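Local structure of endo alpha-1,4 polygalactosaminidase (Neosartorya fumigata, 6OJ1) at residues 38-44 / 260-264; 58-64 / 80-86; 88-94 / 113-119. The protein cleaves alpha-1,4-linked galactosamine polymers at internal bonds as an endo-acting glycoside hydrolase, an activity that disrupts microbial biofilms. All blocks are in the same frame, centred on the assembly; numbering follows the deposited sequence.

Contact 1: residues 38-44 / 260-264; sequences VGTKWQI and NFSTV. With NAG (2-acetamido-2-deoxy-beta-D-glucopyranose), chain F.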
loop_
_atom_site.group_PDB
_atom_site.type_symbol
_atom_site.label_atom_id
_atom_site.label_comp_id
_atom_site.label_asym_id
_atom_site.label_seq_id
_atom_site.Cartn_x
_atom_site.Cartn_y
_atom_site.Cartn_z
ATOM N N VAL A 38 -2.560 15.974 -4.387
ATOM C CA VAL A 38 -3.907 15.520 -4.073
ATOM C C VAL A 38 -4.682 15.329 -5.370
ATOM O O VAL A 38 -4.600 16.151 -6.287
ATOM C CB VAL A 38 -4.612 16.533 -3.153
ATOM C CG1 VAL A 38 -6.089 16.178 -3.001
ATOM C CG2 VAL A 38 -3.929 16.585 -1.786
ATOM N N GLY A 39 -5.428 14.233 -5.453
ATOM C CA GLY A 39 -6.257 13.972 -6.615
ATOM C C GLY A 39 -5.570 13.280 -7.775
ATOM O O GLY A 39 -6.224 13.029 -8.800
ATOM N N THR A 40 -4.286 12.950 -7.655
ATOM C CA THR A 40 -3.588 12.322 -8.770
ATOM C C THR A 40 -4.221 10.974 -9.090
ATOM O O THR A 40 -4.424 10.143 -8.200
ATOM C CB THR A 40 -2.100 12.148 -8.457
ATOM O OG1 THR A 40 -1.493 13.437 -8.274
ATOM C CG2 THR A 40 -1.411 11.434 -9.607
ATOM N N LYS A 41 -4.541 10.768 -10.368
ATOM C CA LYS A 41 -5.140 9.512 -10.802
ATOM C C LYS A 41 -4.121 8.382 -10.738
ATOM O O LYS A 41 -2.956 8.550 -11.115
ATOM C CB LYS A 41 -5.668 9.653 -12.229
ATOM C CG LYS A 41 -6.445 8.455 -12.739
ATOM C CD LYS A 41 -6.984 8.762 -14.147
ATOM C CE LYS A 41 -7.656 7.559 -14.781
ATOM N NZ LYS A 41 -8.143 7.899 -16.159
ATOM N N TRP A 42 -4.564 7.215 -10.272
ATOM C CA TRP A 42 -3.659 6.088 -10.116
ATOM C C TRP A 42 -4.316 4.811 -10.616
ATOM O O TRP A 42 -5.516 4.754 -10.906
ATOM C CB TRP A 42 -3.190 5.919 -8.660
ATOM C CG TRP A 42 -4.205 5.354 -7.683
ATOM C CD1 TRP A 42 -5.493 5.773 -7.493
ATOM C CD2 TRP A 42 -3.977 4.309 -6.722
ATOM N NE1 TRP A 42 -6.089 5.030 -6.492
ATOM C CE2 TRP A 42 -5.186 4.124 -6.007
ATOM C CE3 TRP A 42 -2.870 3.506 -6.402
ATOM C CZ2 TRP A 42 -5.324 3.170 -4.995
ATOM C CZ3 TRP A 42 -3.000 2.551 -5.388
ATOM C CH2 TRP A 42 -4.222 2.398 -4.692
ATOM N N GLN A 43 -3.479 3.789 -10.734
ATOM C CA GLN A 43 -3.870 2.420 -11.013
ATOM C C GLN A 43 -3.072 1.542 -10.064
ATOM O O GLN A 43 -1.952 1.887 -9.686
ATOM C CB GLN A 43 -3.605 2.063 -12.498
ATOM C CG GLN A 43 -3.462 0.565 -12.846
ATOM C CD GLN A 43 -4.769 -0.231 -12.774
ATOM O OE1 GLN A 43 -5.560 -0.076 -11.848
ATOM N NE2 GLN A 43 -4.993 -1.095 -13.761
ATOM N N ILE A 44 -3.658 0.423 -9.654
ATOM C CA ILE A 44 -2.964 -0.554 -8.830
ATOM C C ILE A 44 -3.210 -1.933 -9.423
ATOM O O ILE A 44 -4.336 -2.257 -9.819
ATOM C CB ILE A 44 -3.395 -0.501 -7.348
ATOM C CG1 ILE A 44 -2.722 -1.635 -6.560
ATOM C CG2 ILE A 44 -4.923 -0.541 -7.197
ATOM C CD1 ILE A 44 -2.834 -1.493 -5.023
ATOM N N ASN A 260 -11.352 14.943 -3.214
ATOM C CA ASN A 260 -9.926 14.958 -2.935
ATOM C C ASN A 260 -9.318 13.563 -2.835
ATOM O O ASN A 260 -8.093 13.450 -2.757
ATOM C CB ASN A 260 -9.647 15.753 -1.646
ATOM C CG ASN A 260 -9.661 17.269 -1.880
ATOM O OD1 ASN A 260 -9.620 17.730 -3.018
ATOM N ND2 ASN A 260 -9.710 18.040 -0.807
ATOM N N PHE A 261 -10.129 12.503 -2.860
ATOM C CA PHE A 261 -9.612 11.134 -2.843
ATOM C C PHE A 261 -9.370 10.654 -4.269
ATOM O O PHE A 261 -10.140 10.965 -5.182
ATOM C CB PHE A 261 -10.590 10.178 -2.149
ATOM C CG PHE A 261 -10.631 10.301 -0.635
ATOM C CD1 PHE A 261 -10.749 11.536 -0.015
ATOM C CD2 PHE A 261 -10.577 9.170 0.162
ATOM C CE1 PHE A 261 -10.797 11.634 1.374
ATOM C CE2 PHE A 261 -10.626 9.265 1.553
ATOM C CZ PHE A 261 -10.732 10.492 2.152
ATOM N N SER A 262 -8.294 9.891 -4.453
ATOM C CA SER A 262 -7.982 9.293 -5.750
ATOM C C SER A 262 -8.563 7.888 -5.753
ATOM O O SER A 262 -7.909 6.926 -5.361
ATOM C CB SER A 262 -6.480 9.280 -5.994
ATOM O OG SER A 262 -5.984 10.606 -6.023
ATOM N N THR A 263 -9.812 7.768 -6.196
ATOM C CA THR A 263 -10.536 6.516 -6.052
ATOM C C THR A 263 -10.313 5.622 -7.262
ATOM O O THR A 263 -10.331 6.089 -8.407
ATOM C CB THR A 263 -12.030 6.780 -5.854
ATOM O OG1 THR A 263 -12.221 7.548 -4.654
ATOM C CG2 THR A 263 -12.793 5.463 -5.743
ATOM N N VAL A 264 -10.081 4.333 -6.997
ATOM C CA VAL A 264 -10.208 3.285 -8.006
ATOM C C VAL A 264 -11.236 2.269 -7.526
ATOM O O VAL A 264 -11.295 1.936 -6.336
ATOM C CB VAL A 264 -8.870 2.579 -8.315
ATOM C CG1 VAL A 264 -7.981 3.476 -9.151
ATOM C CG2 VAL A 264 -8.167 2.132 -7.019
HETATM C C1 NAG F . -9.703 19.469 -0.994
HETATM C C2 NAG F . -10.943 20.151 -0.371
HETATM C C3 NAG F . -10.807 21.680 -0.400
HETATM C C4 NAG F . -9.465 22.124 0.165
HETATM C C5 NAG F . -8.351 21.422 -0.598
HETATM C C6 NAG F . -6.961 21.801 -0.131
HETATM C C7 NAG F . -13.224 19.233 -0.466
HETATM C C8 NAG F . -14.374 18.869 -1.360
HETATM N N2 NAG F . -12.149 19.743 -1.076
HETATM O O3 NAG F . -11.862 22.260 0.360
HETATM O O4 NAG F . -9.323 23.538 0.056
HETATM O O5 NAG F . -8.496 20.009 -0.409
HETATM O O6 NAG F . -6.541 21.033 0.989
HETATM O O7 NAG F . -13.268 19.070 0.750
HETATM O O HOH W 1 -6.011 12.155 -3.532
HETATM O O HOH W 2 -7.731 7.560 -9.257
#
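With CG set between the backbone N and the carbonyl carbon (chi1 74°), the indole of W42 leans across to 260-264, while S262 turns OG anti to its carbonyl carbon (chi1 -62°), reaching back to T40. S262 OG donates to T40 O at 2.7 Å, arriving from above the carbonyl plane and not along a lone pair. S262 OG in turn accepts from a water that also donates to N260 O and accepts the N-H of G39, so the hydroxyl both donates and accepts. W42 NE1 lies 2.9 Å from S262 O, but the N-H points poorly (126°) and the bond is weak. V264 crosses the indole at about a right angle, CG2 lying 3.6 Å from W42 CZ2 and CG1 3.3 Å from W42 O. At the outer end V38 CG1 touches N260 O at 3.4 Å, and N260 ND2 carries an N-linked sugar. The axes of strands 42-44 and 261-264 come no closer than 7.5 Å, too far for strand pairing, so side chains and water close the seam between the first and last parallel strands of the (beta/alpha)-barrel. W42 also meets F228 of strand 227-231, and V264 packs on V274 of strand 274-275.

Contact 2: residues 58-64 / 80-86; sequences EIYDIDL and RKVICYF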
loop_
_atom_site.group_PDB
_atom_site.type_symbol
_atom_site.label_atom_id
_atom_site.label_comp_id
_atom_site.label_asym_id
_atom_site.label_seq_id
_atom_site.Cartn_x
_atom_site.Cartn_y
_atom_site.Cartn_z
ATOM N N GLU A 58 -1.506 8.583 -13.808
ATOM C CA GLU A 58 -0.166 9.132 -13.607
ATOM C C GLU A 58 0.690 8.237 -12.731
ATOM O O GLU A 58 1.920 8.286 -12.823
ATOM C CB GLU A 58 -0.221 10.514 -12.949
ATOM C CG GLU A 58 -0.698 11.652 -13.811
ATOM C CD GLU A 58 -0.580 12.981 -13.083
ATOM O OE1 GLU A 58 0.527 13.293 -12.583
ATOM O OE2 GLU A 58 -1.598 13.698 -12.987
ATOM N N ILE A 59 0.073 7.459 -11.840
ATOM C CA ILE A 59 0.797 6.651 -10.869
ATOM C C ILE A 59 0.323 5.213 -10.992
ATOM O O ILE A 59 -0.886 4.960 -11.023
ATOM C CB ILE A 59 0.581 7.153 -9.423
ATOM C CG1 ILE A 59 1.207 8.538 -9.226
ATOM C CG2 ILE A 59 1.140 6.150 -8.437
ATOM C CD1 ILE A 59 0.796 9.207 -7.903
ATOM N N TYR A 60 1.267 4.276 -11.059
ATOM C CA TYR A 60 0.969 2.848 -11.037
ATOM C C TYR A 60 1.577 2.236 -9.786
ATOM O O TYR A 60 2.767 2.418 -9.536
ATOM C CB TYR A 60 1.540 2.131 -12.270
ATOM C CG TYR A 60 0.666 2.163 -13.519
ATOM C CD1 TYR A 60 0.282 3.360 -14.097
ATOM C CD2 TYR A 60 0.257 0.979 -14.126
ATOM C CE1 TYR A 60 -0.505 3.383 -15.244
ATOM C CE2 TYR A 60 -0.527 0.990 -15.258
ATOM C CZ TYR A 60 -0.901 2.198 -15.815
ATOM O OH TYR A 60 -1.674 2.227 -16.957
ATOM N N ASP A 61 0.761 1.515 -9.012
ATOM C CA ASP A 61 1.197 0.785 -7.820
ATOM C C ASP A 61 1.223 -0.693 -8.216
ATOM O O ASP A 61 0.180 -1.273 -8.547
ATOM C CB ASP A 61 0.240 1.065 -6.657
ATOM C CG ASP A 61 0.665 0.422 -5.347
ATOM O OD1 ASP A 61 1.642 -0.351 -5.306
ATOM O OD2 ASP A 61 -0.006 0.716 -4.331
ATOM N N ILE A 62 2.418 -1.293 -8.231
ATOM C CA ILE A 62 2.594 -2.658 -8.719
ATOM C C ILE A 62 3.503 -3.427 -7.765
ATOM O O ILE A 62 4.239 -2.848 -6.958
ATOM C CB ILE A 62 3.174 -2.694 -10.146
ATOM C CG1 ILE A 62 4.560 -2.034 -10.165
ATOM C CG2 ILE A 62 2.231 -1.976 -11.142
ATOM C CD1 ILE A 62 5.228 -2.012 -11.556
ATOM N N ASP A 63 3.456 -4.753 -7.878
ATOM C CA ASP A 63 4.200 -5.608 -6.955
ATOM C C ASP A 63 5.711 -5.466 -7.126
ATOM O O ASP A 63 6.237 -5.507 -8.243
ATOM C CB ASP A 63 3.775 -7.064 -7.143
ATOM C CG ASP A 63 4.406 -7.976 -6.110
ATOM O OD1 ASP A 63 3.832 -8.106 -4.999
ATOM O OD2 ASP A 63 5.496 -8.522 -6.396
ATOM N N LEU A 64 6.413 -5.309 -5.995
ATOM C CA LEU A 64 7.862 -5.133 -5.997
ATOM C C LEU A 64 8.593 -6.326 -6.605
ATOM O O LEU A 64 9.576 -6.156 -7.335
ATOM C CB LEU A 64 8.345 -4.911 -4.554
ATOM C CG LEU A 64 9.860 -4.956 -4.348
ATOM C CD1 LEU A 64 10.540 -3.843 -5.117
ATOM C CD2 LEU A 64 10.143 -4.860 -2.849
ATOM N N ARG A 80 5.116 8.363 -16.115
ATOM C CA ARG A 80 4.370 7.920 -14.952
ATOM C C ARG A 80 5.306 7.676 -13.773
ATOM O O ARG A 80 6.513 7.493 -13.934
ATOM C CB ARG A 80 3.574 6.665 -15.292
ATOM C CG ARG A 80 2.473 7.015 -16.269
ATOM C CD ARG A 80 1.878 5.816 -16.920
ATOM N NE ARG A 80 1.008 6.223 -18.022
ATOM C CZ ARG A 80 0.384 5.365 -18.819
ATOM N NH1 ARG A 80 0.547 4.061 -18.632
ATOM N NH2 ARG A 80 -0.392 5.806 -19.803
ATOM N N LYS A 81 4.731 7.709 -12.579
ATOM C CA LYS A 81 5.445 7.355 -11.364
ATOM C C LYS A 81 5.063 5.942 -10.941
ATOM O O LYS A 81 3.924 5.505 -11.132
ATOM C CB LYS A 81 5.127 8.347 -10.244
ATOM C CG LYS A 81 5.657 9.780 -10.478
ATOM C CD LYS A 81 7.172 9.872 -10.278
ATOM C CE LYS A 81 7.686 11.311 -10.411
ATOM N NZ LYS A 81 7.580 11.785 -11.821
ATOM N N VAL A 82 6.020 5.222 -10.351
ATOM C CA VAL A 82 5.815 3.826 -9.979
ATOM C C VAL A 82 5.990 3.679 -8.471
ATOM O O VAL A 82 7.065 3.971 -7.925
ATOM C CB VAL A 82 6.766 2.882 -10.732
ATOM C CG1 VAL A 82 6.454 1.429 -10.362
ATOM C CG2 VAL A 82 6.657 3.099 -12.240
ATOM N N ILE A 83 4.934 3.221 -7.808
ATOM C CA ILE A 83 4.962 2.838 -6.402
ATOM C C ILE A 83 5.080 1.326 -6.367
ATOM O O ILE A 83 4.358 0.630 -7.088
ATOM C CB ILE A 83 3.691 3.301 -5.667
ATOM C CG1 ILE A 83 3.599 4.828 -5.642
ATOM C CG2 ILE A 83 3.651 2.765 -4.227
ATOM C CD1 ILE A 83 2.278 5.354 -5.040
ATOM N N CYS A 84 5.989 0.814 -5.545
ATOM C CA CYS A 84 6.253 -0.614 -5.477
ATOM C C CYS A 84 5.664 -1.156 -4.184
ATOM O O CYS A 84 6.094 -0.775 -3.081
ATOM C CB CYS A 84 7.750 -0.885 -5.571
ATOM S SG CYS A 84 8.331 -0.490 -7.251
ATOM N N TYR A 85 4.672 -2.021 -4.336
ATOM C CA TYR A 85 3.981 -2.668 -3.226
ATOM C C TYR A 85 4.827 -3.805 -2.657
ATOM O O TYR A 85 5.394 -4.606 -3.403
ATOM C CB TYR A 85 2.631 -3.213 -3.723
ATOM C CG TYR A 85 1.995 -4.200 -2.763
ATOM C CD1 TYR A 85 2.310 -5.560 -2.814
ATOM C CD2 TYR A 85 1.114 -3.765 -1.784
ATOM C CE1 TYR A 85 1.759 -6.468 -1.898
ATOM C CE2 TYR A 85 0.554 -4.657 -0.883
ATOM C CZ TYR A 85 0.882 -6.009 -0.941
ATOM O OH TYR A 85 0.346 -6.901 -0.031
ATOM N N PHE A 86 4.858 -3.924 -1.331
ATOM C CA PHE A 86 5.338 -5.150 -0.712
ATOM C C PHE A 86 4.700 -5.243 0.666
ATOM O O PHE A 86 4.174 -4.258 1.188
ATOM C CB PHE A 86 6.866 -5.192 -0.619
ATOM C CG PHE A 86 7.454 -4.209 0.397
ATOM C CD1 PHE A 86 7.739 -2.897 0.028
ATOM C CD2 PHE A 86 7.764 -4.624 1.696
ATOM C CE1 PHE A 86 8.287 -2.003 0.955
ATOM C CE2 PHE A 86 8.309 -3.742 2.614
ATOM C CZ PHE A 86 8.585 -2.429 2.244
HETATM O O HOH W 3 5.811 -7.458 -3.083
#
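Y60 and R80 meet at one end of the pairing between 58-64 and 80-86, their side chains crossing obliquely with ring and guanidinium planes only 4° apart. R80 CD lies 3.8 Å from Y60 CE1, and NH1 comes 3.6 Å from the same ring atom. The two polar ends do not bond each other: Y60 OH is hydrogen-bonded to V55 O and R80 NH1 to T53 O, so each is anchored to the loop before strand 59-63. Midway along, I83 stands on the sheet face shared with I59, D61 and Y85. Its CD1 touches I59 CG2 at 3.7 Å, while its other branch, CG2, faces the carboxylate of D61. D61 holds CG anti to the backbone N (chi1 -176°), which carries OD1 past I83 to 3.4 Å from Y85 CB. The backbones pair in parallel, I59 with K81 through D63 with Y85, by six alternating bonds running from K81 N to E58 O at one end to L64 N to Y85 O at the other. This pairing belongs to a beta-alpha-beta unit of the barrel, strand 59-63 being followed by helix 69-77 and strand 81-87. L64 ends it, with L64 CB 3.2 Å from Y85 O. L64 lies alongside F86, pointing the same way, with CD2 4.0 Å from F86 CB and helix 124-140 packed on both; its CD1 touches C84, whose sulfur is in a disulfide with C142. Near this end a water donates to D63 OD1 and Y85 O; D63 OD1 also forms a salt bridge with R95, while OD2 accepts from F65 N.

Contact 3: residues 88-94 / 113-119; sequences AGSYENW and WPGEKWL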
loop_
_atom_site.group_PDB
_atom_site.type_symbol
_atom_site.label_atom_id
_atom_site.label_comp_id
_atom_site.label_asym_id
_atom_site.label_seq_id
_atom_site.Cartn_x
_atom_site.Cartn_y
_atom_site.Cartn_z
ATOM N N ALA A 88 5.069 -5.423 4.446
ATOM C CA ALA A 88 6.038 -5.202 5.502
ATOM C C ALA A 88 5.643 -5.892 6.806
ATOM O O ALA A 88 6.513 -6.175 7.627
ATOM C CB ALA A 88 6.210 -3.697 5.731
ATOM N N GLY A 89 4.367 -6.218 6.985
ATOM C CA GLY A 89 3.925 -6.787 8.241
ATOM C C GLY A 89 3.449 -8.219 8.175
ATOM O O GLY A 89 3.025 -8.761 9.200
ATOM N N SER A 90 3.522 -8.855 6.999
ATOM C CA SER A 90 3.159 -10.260 6.887
ATOM C C SER A 90 4.246 -11.047 6.167
ATOM O O SER A 90 4.925 -10.542 5.263
ATOM C CB SER A 90 1.813 -10.472 6.175
ATOM O OG SER A 90 1.970 -10.505 4.767
ATOM N N TYR A 91 4.409 -12.287 6.620
ATOM C CA TYR A 91 5.177 -13.300 5.912
ATOM C C TYR A 91 4.325 -13.903 4.803
ATOM O O TYR A 91 3.218 -14.373 5.065
ATOM C CB TYR A 91 5.596 -14.387 6.898
ATOM C CG TYR A 91 6.165 -15.643 6.280
ATOM C CD1 TYR A 91 7.503 -15.712 5.923
ATOM C CD2 TYR A 91 5.383 -16.774 6.108
ATOM C CE1 TYR A 91 8.038 -16.864 5.383
ATOM C CE2 TYR A 91 5.901 -17.932 5.576
ATOM C CZ TYR A 91 7.234 -17.970 5.214
ATOM O OH TYR A 91 7.740 -19.129 4.689
ATOM N N GLU A 92 4.846 -13.891 3.573
ATOM C CA GLU A 92 4.203 -14.482 2.404
ATOM C C GLU A 92 5.080 -15.624 1.929
ATOM O O GLU A 92 6.234 -15.392 1.560
ATOM C CB GLU A 92 4.050 -13.452 1.277
ATOM C CG GLU A 92 3.286 -12.198 1.660
ATOM C CD GLU A 92 3.609 -11.028 0.747
ATOM O OE1 GLU A 92 4.789 -10.643 0.653
ATOM O OE2 GLU A 92 2.674 -10.497 0.118
ATOM N N ASN A 93 4.543 -16.848 1.933
ATOM C CA ASN A 93 5.401 -18.007 1.715
ATOM C C ASN A 93 5.775 -18.211 0.255
ATOM O O ASN A 93 6.460 -19.193 -0.058
ATOM C CB ASN A 93 4.759 -19.285 2.280
ATOM C CG ASN A 93 3.581 -19.800 1.449
ATOM O OD1 ASN A 93 3.172 -19.203 0.445
ATOM N ND2 ASN A 93 3.031 -20.929 1.877
ATOM N N TRP A 94 5.363 -17.321 -0.642
ATOM C CA TRP A 94 5.750 -17.448 -2.044
ATOM C C TRP A 94 6.844 -16.475 -2.465
ATOM O O TRP A 94 7.223 -16.469 -3.642
ATOM C CB TRP A 94 4.532 -17.270 -2.952
ATOM C CG TRP A 94 3.861 -15.937 -2.856
ATOM C CD1 TRP A 94 4.038 -14.865 -3.686
ATOM C CD2 TRP A 94 2.879 -15.536 -1.889
ATOM N NE1 TRP A 94 3.234 -13.823 -3.289
ATOM C CE2 TRP A 94 2.510 -14.212 -2.194
ATOM C CE3 TRP A 94 2.283 -16.168 -0.791
ATOM C CZ2 TRP A 94 1.568 -13.504 -1.440
ATOM C CZ3 TRP A 94 1.349 -15.460 -0.037
ATOM C CH2 TRP A 94 1.000 -14.144 -0.371
ATOM N N TRP A 113 -4.856 -19.512 6.799
ATOM C CA TRP A 113 -3.954 -20.151 5.847
ATOM C C TRP A 113 -2.510 -19.876 6.249
ATOM O O TRP A 113 -2.101 -18.702 6.305
ATOM C CB TRP A 113 -4.212 -19.656 4.427
ATOM C CG TRP A 113 -3.222 -20.176 3.436
ATOM C CD1 TRP A 113 -2.962 -21.486 3.141
ATOM C CD2 TRP A 113 -2.366 -19.397 2.590
ATOM N NE1 TRP A 113 -1.992 -21.570 2.169
ATOM C CE2 TRP A 113 -1.613 -20.302 1.811
ATOM C CE3 TRP A 113 -2.166 -18.023 2.416
ATOM C CZ2 TRP A 113 -0.673 -19.875 0.872
ATOM C CZ3 TRP A 113 -1.236 -17.601 1.488
ATOM C CH2 TRP A 113 -0.498 -18.524 0.728
ATOM N N PRO A 114 -1.703 -20.906 6.526
ATOM C CA PRO A 114 -0.336 -20.666 7.019
ATOM C C PRO A 114 0.577 -20.028 5.995
ATOM O O PRO A 114 1.705 -19.652 6.345
ATOM C CB PRO A 114 0.161 -22.072 7.397
ATOM C CG PRO A 114 -1.064 -22.949 7.396
ATOM C CD PRO A 114 -2.000 -22.342 6.406
ATOM N N GLY A 115 0.137 -19.904 4.744
ATOM C CA GLY A 115 0.959 -19.255 3.743
ATOM C C GLY A 115 1.137 -17.768 3.947
ATOM O O GLY A 115 2.004 -17.172 3.293
ATOM N N GLU A 116 0.334 -17.152 4.821
ATOM C CA GLU A 116 0.541 -15.753 5.165
ATOM C C GLU A 116 0.342 -15.572 6.662
ATOM O O GLU A 116 -0.714 -15.933 7.196
ATOM C CB GLU A 116 -0.396 -14.822 4.392
ATOM C CG GLU A 116 0.116 -13.410 4.406
ATOM C CD GLU A 116 -0.526 -12.505 3.381
ATOM O OE1 GLU A 116 -0.123 -11.322 3.329
ATOM O OE2 GLU A 116 -1.415 -12.965 2.633
ATOM N N LYS A 117 1.359 -15.015 7.319
ATOM C CA LYS A 117 1.415 -14.900 8.771
ATOM C C LYS A 117 1.844 -13.500 9.192
ATOM O O LYS A 117 2.650 -12.851 8.525
ATOM C CB LYS A 117 2.402 -15.915 9.373
ATOM C CG LYS A 117 2.036 -17.371 9.166
ATOM C CD LYS A 117 3.037 -18.272 9.871
ATOM C CE LYS A 117 2.774 -19.747 9.563
ATOM N NZ LYS A 117 1.527 -20.226 10.217
ATOM N N TRP A 118 1.329 -13.057 10.347
ATOM C CA TRP A 118 1.749 -11.787 10.920
ATOM C C TRP A 118 3.226 -11.836 11.319
ATOM O O TRP A 118 3.726 -12.862 11.779
ATOM C CB TRP A 118 0.865 -11.450 12.132
ATOM C CG TRP A 118 -0.541 -11.103 11.727
ATOM C CD1 TRP A 118 -1.667 -11.872 11.886
ATOM C CD2 TRP A 118 -0.957 -9.917 11.046
ATOM N NE1 TRP A 118 -2.766 -11.217 11.365
ATOM C CE2 TRP A 118 -2.353 -10.015 10.844
ATOM C CE3 TRP A 118 -0.284 -8.768 10.596
ATOM C CZ2 TRP A 118 -3.089 -9.010 10.214
ATOM C CZ3 TRP A 118 -1.019 -7.770 9.964
ATOM C CH2 TRP A 118 -2.409 -7.901 9.777
ATOM N N LEU A 119 3.928 -10.717 11.132
ATOM C CA LEU A 119 5.334 -10.613 11.505
ATOM C C LEU A 119 5.501 -9.882 12.829
ATOM O O LEU A 119 4.743 -8.965 13.155
ATOM C CB LEU A 119 6.129 -9.860 10.447
ATOM C CG LEU A 119 6.227 -10.592 9.112
ATOM C CD1 LEU A 119 6.924 -9.687 8.099
ATOM C CD2 LEU A 119 6.953 -11.916 9.317
HETATM O O HOH W 4 2.848 -7.644 11.707
HETATM O O HOH W 5 3.766 -21.212 5.067
#
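S90 and E116 are joined across a small antiparallel sheet, in which strand 116-119 lies between strands 90-92 and 106-109 and is entered through a type I turn from W113 to E116. A chi1 of 85° tucks S90 OG in over its own backbone, from where it donates to E116 OE1 at 2.7 Å, on the anti lone pair of that oxygen; S90 OG is also hydrogen-bonded to S87 OG. E92 lies beside E116 and points the same way, its OE2 4.3 Å from E116 OE1, and its OE1 forms a salt bridge with R95. Past these acids the indole of W94 presents its edge to E116 OE2, ring and carboxylate planes being almost perpendicular. W94 and W113 meet rim to rim, six-membered ring centroids 6.0 Å apart and planes 22° off parallel, with neither over the face of the other; W113 is poorly ordered, so this pairing is less certain. The N93 amide stands nearly upright to the W113 ring. On the other face of the sheet Y91 and K117 form the hydrogen-bonded pair, Y91 N reaching K117 O at 2.7 Å and K117 N returning to Y91 O. L119 turns toward strand 90-92, CD2 lying 3.7 Å from Y91 CB, and also packs on helix 124-140. A water closes the end of the pairing, donating to G89 O at 2.8 Å and to L119 O at 2.7 Å.

How the contacts relate
Contacts 1 and 2 share the barrel sheet: their centres are 13 Å apart, and strands 42-45 and 59-63 are neighbours in it, with Q43 O 2.8 Å from D61 N, a probable hydrogen bond. Contact 1 brings the first and last parallel strands together and so closes the barrel, while contact 2 pairs consecutive strands. Contact 3 belongs to a separate three-stranded sheet, its centre 21 Å from that of contact 2; contacts 1 and 3, 28 Å apart, lie on opposite sides of the chain's centre. Contact 2 closes before contact 3 opens, both nested within the loop closed by contact 1. Strand 90-92 follows strand 81-87 after only two residues, and Y85 OH, bonded to D148, packs 4.3 Å from E92 OE2.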